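Local coordinates for protein GH26C (Muricauda sp. MAR_2010_75, PDB 6Q78) that probably hydrolyses the beta-1,4-mannosidic linkages of mannans, as a glycoside hydrolase of family 26, at residues A[111-122]-A[152-161]. Residues are numbered along the deposited sequence; the frame is centred on the assembly and turned at random.
Sequences GLLGSDFMFITD and LVNVFCWHFR
D116, the last residue of strand 112-116, meets H159 in the loop after the parallel strand 153-157, its carboxylate gripping both ring and backbone of the histidine. ND1 of H159 donates to D116 OD2 (2.7 Å) on the syn side but 26° out of the carboxylate plane, while H159 N donates to the syn lone pair of D116 OD1 (2.9 Å). That OD1 also takes the N-H of M118 from above the carboxylate plane, closing an Asx turn. Replacing D116 by alanine would probably deprive ND1 of H159 of its carboxylate partner and the N-H groups of H159 and M118 of their acceptor.

Along the strands, ladder bonds running from V153 N to G111 O through F117 N to C157 O zip the two together. Water 1 lies within hydrogen-bonding distance of L113 O, S115 OG and N154 OD1.

On the S115 and F156 face, the F156 ring lies between S115 CB, 3.7 Å from its centroid, and the F117 ring, stacked face to face with centroids 4.4 Å apart and planes at 29°. F117 CB rests on the five-membered ring of W158, whose CG, anti to the backbone N (chi1 -173°), lets NE1 reach back and donate to T121 OG1 (2.8 Å).

Farther out, D122 OD2 forms a long salt bridge with R161 NE (3.5 Å); D122 OD1 accepts from L124 N, and R161 NH1 donates to E167 O.

H159 NE2 is hydrogen-bonded to a Tris molecule, probably from the crystallisation liquor, consistent with a pocket at the C-terminal mouth of the TIM barrel. Helix 132-150 makes the beta-alpha-beta crossover, helix 193-208 covers F117 and W158, and strands 81-86 and 220-223 continue the barrel.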
loop_
_atom_site.group_PDB
_atom_site.type_symbol
_atom_site.label_atom_id
_atom_site.label_comp_id
_atom_site.label_asym_id
_atom_site.label_seq_id
_atom_site.Cartn_x
_atom_site.Cartn_y
_atom_site.Cartn_z
ATOM N N GLY A 111 11.119 -0.348 -7.127
ATOM C CA GLY A 111 11.254 -1.635 -6.444
ATOM C C GLY A 111 9.956 -2.243 -5.976
ATOM O O GLY A 111 9.929 -3.362 -5.457
ATOM N N LEU A 112 8.858 -1.513 -6.148
ATOM C CA LEU A 112 7.548 -1.917 -5.651
ATOM C C LEU A 112 6.475 -1.383 -6.590
ATOM O O LEU A 112 6.592 -0.272 -7.120
ATOM C CB LEU A 112 7.350 -1.416 -4.208
ATOM C CG LEU A 112 5.994 -1.550 -3.531
ATOM C CD1 LEU A 112 6.249 -1.636 -2.029
ATOM C CD2 LEU A 112 5.138 -0.394 -3.835
ATOM N N LEU A 113 5.456 -2.201 -6.809
ATOM C CA LEU A 113 4.307 -1.841 -7.629
ATOM C C LEU A 113 3.049 -1.822 -6.768
ATOM O O LEU A 113 2.776 -2.794 -6.059
ATOM C CB LEU A 113 4.116 -2.876 -8.730
ATOM C CG LEU A 113 2.849 -2.700 -9.594
ATOM C CD1 LEU A 113 2.947 -1.356 -10.340
ATOM C CD2 LEU A 113 2.645 -3.861 -10.540
ATOM N N GLY A 114 2.294 -0.730 -6.842
ATOM C CA GLY A 114 0.987 -0.633 -6.189
ATOM C C GLY A 114 -0.107 -0.906 -7.203
ATOM O O GLY A 114 -0.069 -0.411 -8.330
ATOM N N SER A 115 -1.077 -1.722 -6.790
ATOM C CA SER A 115 -2.285 -1.993 -7.590
ATOM C C SER A 115 -3.518 -1.863 -6.702
ATOM O O SER A 115 -3.419 -1.611 -5.495
ATOM C CB SER A 115 -2.239 -3.438 -8.116
ATOM O OG SER A 115 -1.117 -3.531 -9.030
ATOM N N ASP A 116 -4.700 -2.015 -7.308
ATOM C CA ASP A 116 -5.961 -1.738 -6.601
ATOM C C ASP A 116 -6.936 -2.852 -6.930
ATOM O O ASP A 116 -7.077 -3.243 -8.094
ATOM C CB ASP A 116 -6.512 -0.385 -7.077
ATOM C CG ASP A 116 -7.579 0.219 -6.138
ATOM O OD1 ASP A 116 -8.379 -0.518 -5.499
ATOM O OD2 ASP A 116 -7.663 1.490 -6.116
ATOM N N PHE A 117 -7.629 -3.366 -5.913
ATOM C CA PHE A 117 -8.719 -4.325 -6.140
ATOM C C PHE A 117 -10.005 -3.699 -6.683
ATOM O O PHE A 117 -10.916 -4.453 -7.067
ATOM C CB PHE A 117 -9.025 -5.112 -4.862
ATOM C CG PHE A 117 -8.080 -6.262 -4.624
ATOM C CD1 PHE A 117 -8.069 -7.343 -5.500
ATOM C CD2 PHE A 117 -7.243 -6.283 -3.522
ATOM C CE1 PHE A 117 -7.197 -8.424 -5.300
ATOM C CE2 PHE A 117 -6.338 -7.373 -3.297
ATOM C CZ PHE A 117 -6.350 -8.445 -4.223
ATOM N N MET A 118 -10.096 -2.363 -6.750
ATOM C CA MET A 118 -11.296 -1.652 -7.223
ATOM C C MET A 118 -12.009 -2.301 -8.420
ATOM O O MET A 118 -13.206 -2.641 -8.346
ATOM C CB MET A 118 -10.856 -0.232 -7.572
ATOM C CG MET A 118 -11.975 0.629 -8.157
ATOM S SD MET A 118 -11.388 2.327 -8.494
ATOM C CE MET A 118 -10.016 2.143 -9.639
ATOM N N PHE A 119 -11.326 -2.423 -9.558
ATOM C CA PHE A 119 -12.007 -2.941 -10.740
ATOM C C PHE A 119 -12.205 -4.459 -10.650
ATOM O O PHE A 119 -13.107 -5.007 -11.306
ATOM C CB PHE A 119 -11.191 -2.554 -11.988
ATOM C CG PHE A 119 -11.233 -1.052 -12.347
ATOM C CD1 PHE A 119 -12.366 -0.273 -12.100
ATOM C CD2 PHE A 119 -10.084 -0.430 -12.805
ATOM C CE1 PHE A 119 -12.387 1.093 -12.405
ATOM C CE2 PHE A 119 -10.114 0.941 -13.141
ATOM C CZ PHE A 119 -11.250 1.688 -12.906
ATOM N N ILE A 120 -11.377 -5.149 -9.864
ATOM C CA ILE A 120 -11.499 -6.588 -9.715
ATOM C C ILE A 120 -12.773 -6.946 -8.969
ATOM O O ILE A 120 -13.355 -8.026 -9.200
ATOM C CB ILE A 120 -10.214 -7.093 -9.033
ATOM C CG1 ILE A 120 -9.015 -6.797 -9.958
ATOM C CG2 ILE A 120 -10.298 -8.578 -8.663
ATOM C CD1 ILE A 120 -7.664 -6.973 -9.261
ATOM N N THR A 121 -13.248 -6.061 -8.092
ATOM C CA THR A 121 -14.434 -6.353 -7.285
ATOM C C THR A 121 -15.670 -5.589 -7.751
ATOM O O THR A 121 -16.711 -5.604 -7.071
ATOM C CB THR A 121 -14.219 -6.054 -5.794
ATOM O OG1 THR A 121 -13.956 -4.649 -5.608
ATOM C CG2 THR A 121 -13.059 -6.894 -5.246
ATOM N N ASP A 122 -15.614 -4.942 -8.902
ATOM C CA ASP A 122 -16.762 -4.153 -9.339
ATOM C C ASP A 122 -17.971 -5.053 -9.574
ATOM O O ASP A 122 -17.839 -6.170 -10.091
ATOM C CB ASP A 122 -16.425 -3.431 -10.655
ATOM C CG ASP A 122 -17.409 -2.280 -10.933
ATOM O OD1 ASP A 122 -18.525 -2.534 -11.465
ATOM O OD2 ASP A 122 -17.089 -1.142 -10.527
ATOM N N LEU A 152 10.105 -7.405 -7.818
ATOM C CA LEU A 152 9.477 -6.300 -7.111
ATOM C C LEU A 152 8.503 -6.819 -6.073
ATOM O O LEU A 152 8.016 -7.949 -6.148
ATOM C CB LEU A 152 8.684 -5.409 -8.066
ATOM C CG LEU A 152 9.446 -4.398 -8.936
ATOM C CD1 LEU A 152 10.463 -5.035 -9.852
ATOM C CD2 LEU A 152 8.448 -3.571 -9.714
ATOM N N VAL A 153 8.204 -5.949 -5.097
ATOM C CA VAL A 153 7.154 -6.170 -4.104
ATOM C C VAL A 153 5.843 -5.639 -4.675
ATOM O O VAL A 153 5.815 -4.597 -5.316
ATOM C CB VAL A 153 7.535 -5.433 -2.816
ATOM C CG1 VAL A 153 6.448 -5.513 -1.767
ATOM C CG2 VAL A 153 8.862 -5.954 -2.257
ATOM N N ASN A 154 4.732 -6.334 -4.399
ATOM C CA ASN A 154 3.390 -5.914 -4.834
ATOM C C ASN A 154 2.524 -5.574 -3.629
ATOM O O ASN A 154 2.407 -6.378 -2.702
ATOM C CB ASN A 154 2.691 -7.033 -5.625
ATOM C CG ASN A 154 3.210 -7.180 -7.034
ATOM O OD1 ASN A 154 2.871 -6.381 -7.922
ATOM N ND2 ASN A 154 4.028 -8.194 -7.265
ATOM N N VAL A 155 1.891 -4.404 -3.667
ATOM C CA VAL A 155 0.951 -3.958 -2.642
ATOM C C VAL A 155 -0.385 -3.669 -3.322
ATOM O O VAL A 155 -0.410 -3.024 -4.376
ATOM C CB VAL A 155 1.483 -2.710 -1.911
ATOM C CG1 VAL A 155 0.542 -2.365 -0.740
ATOM C CG2 VAL A 155 2.894 -2.923 -1.430
ATOM N N PHE A 156 -1.492 -4.141 -2.730
ATOM C CA PHE A 156 -2.841 -3.800 -3.191
ATOM C C PHE A 156 -3.608 -3.019 -2.143
ATOM O O PHE A 156 -3.706 -3.465 -0.987
ATOM C CB PHE A 156 -3.684 -5.054 -3.448
ATOM C CG PHE A 156 -3.497 -5.675 -4.807
ATOM C CD1 PHE A 156 -2.316 -6.375 -5.117
ATOM C CD2 PHE A 156 -4.481 -5.548 -5.774
ATOM C CE1 PHE A 156 -2.142 -6.976 -6.377
ATOM C CE2 PHE A 156 -4.324 -6.181 -7.029
ATOM C CZ PHE A 156 -3.154 -6.897 -7.316
ATOM N N CYS A 157 -4.181 -1.890 -2.556
ATOM C CA CYS A 157 -5.222 -1.213 -1.794
ATOM C C CYS A 157 -6.561 -1.613 -2.414
ATOM O O CYS A 157 -6.618 -2.442 -3.333
ATOM C CB CYS A 157 -4.995 0.306 -1.762
ATOM S SG CYS A 157 -5.084 1.091 -3.410
ATOM N N TRP A 158 -7.664 -1.067 -1.884
ATOM C CA TRP A 158 -8.995 -1.463 -2.346
ATOM C C TRP A 158 -9.931 -0.267 -2.249
ATOM O O TRP A 158 -10.501 0.005 -1.177
ATOM C CB TRP A 158 -9.491 -2.616 -1.495
ATOM C CG TRP A 158 -10.781 -3.205 -1.987
ATOM C CD1 TRP A 158 -11.364 -3.028 -3.226
ATOM C CD2 TRP A 158 -11.614 -4.133 -1.288
ATOM N NE1 TRP A 158 -12.539 -3.772 -3.320
ATOM C CE2 TRP A 158 -12.700 -4.464 -2.140
ATOM C CE3 TRP A 158 -11.564 -4.691 -0.016
ATOM C CZ2 TRP A 158 -13.690 -5.358 -1.759
ATOM C CZ3 TRP A 158 -12.583 -5.563 0.373
ATOM C CH2 TRP A 158 -13.616 -5.883 -0.493
ATOM N N HIS A 159 -10.126 0.428 -3.382
ATOM C CA HIS A 159 -11.144 1.473 -3.435
ATOM C C HIS A 159 -12.470 0.774 -3.715
ATOM O O HIS A 159 -12.928 0.628 -4.863
ATOM C CB HIS A 159 -10.790 2.545 -4.456
ATOM C CG HIS A 159 -9.704 3.468 -3.997
ATOM N ND1 HIS A 159 -8.365 3.162 -4.138
ATOM C CD2 HIS A 159 -9.756 4.699 -3.422
ATOM C CE1 HIS A 159 -7.638 4.156 -3.645
ATOM N NE2 HIS A 159 -8.456 5.091 -3.186
ATOM N N PHE A 160 -13.067 0.292 -2.617
ATOM C CA PHE A 160 -14.247 -0.580 -2.624
ATOM C C PHE A 160 -15.508 0.275 -2.698
ATOM O O PHE A 160 -15.807 1.039 -1.783
ATOM C CB PHE A 160 -14.156 -1.410 -1.339
ATOM C CG PHE A 160 -15.313 -2.381 -1.082
ATOM C CD1 PHE A 160 -16.087 -2.881 -2.110
ATOM C CD2 PHE A 160 -15.555 -2.822 0.212
ATOM C CE1 PHE A 160 -17.121 -3.793 -1.833
ATOM C CE2 PHE A 160 -16.598 -3.683 0.490
ATOM C CZ PHE A 160 -17.386 -4.163 -0.527
ATOM N N ARG A 161 -16.205 0.201 -3.823
ATOM C CA ARG A 161 -17.436 0.972 -3.966
ATOM C C ARG A 161 -18.471 0.466 -2.972
ATOM O O ARG A 161 -18.601 -0.737 -2.735
ATOM C CB ARG A 161 -17.949 0.911 -5.414
ATOM C CG ARG A 161 -16.978 1.600 -6.366
ATOM C CD ARG A 161 -17.357 1.430 -7.827
ATOM N NE ARG A 161 -16.190 1.696 -8.656
ATOM C CZ ARG A 161 -15.804 2.891 -9.073
ATOM N NH1 ARG A 161 -16.497 3.976 -8.756
ATOM N NH2 ARG A 161 -14.678 2.992 -9.802
HETATM O O HOH W 1 0.805 -4.578 -7.253
HETATM O O HOH W 2 -15.455 -1.471 -8.002
HETATM O O HOH W 3 -15.978 -2.631 -5.546
#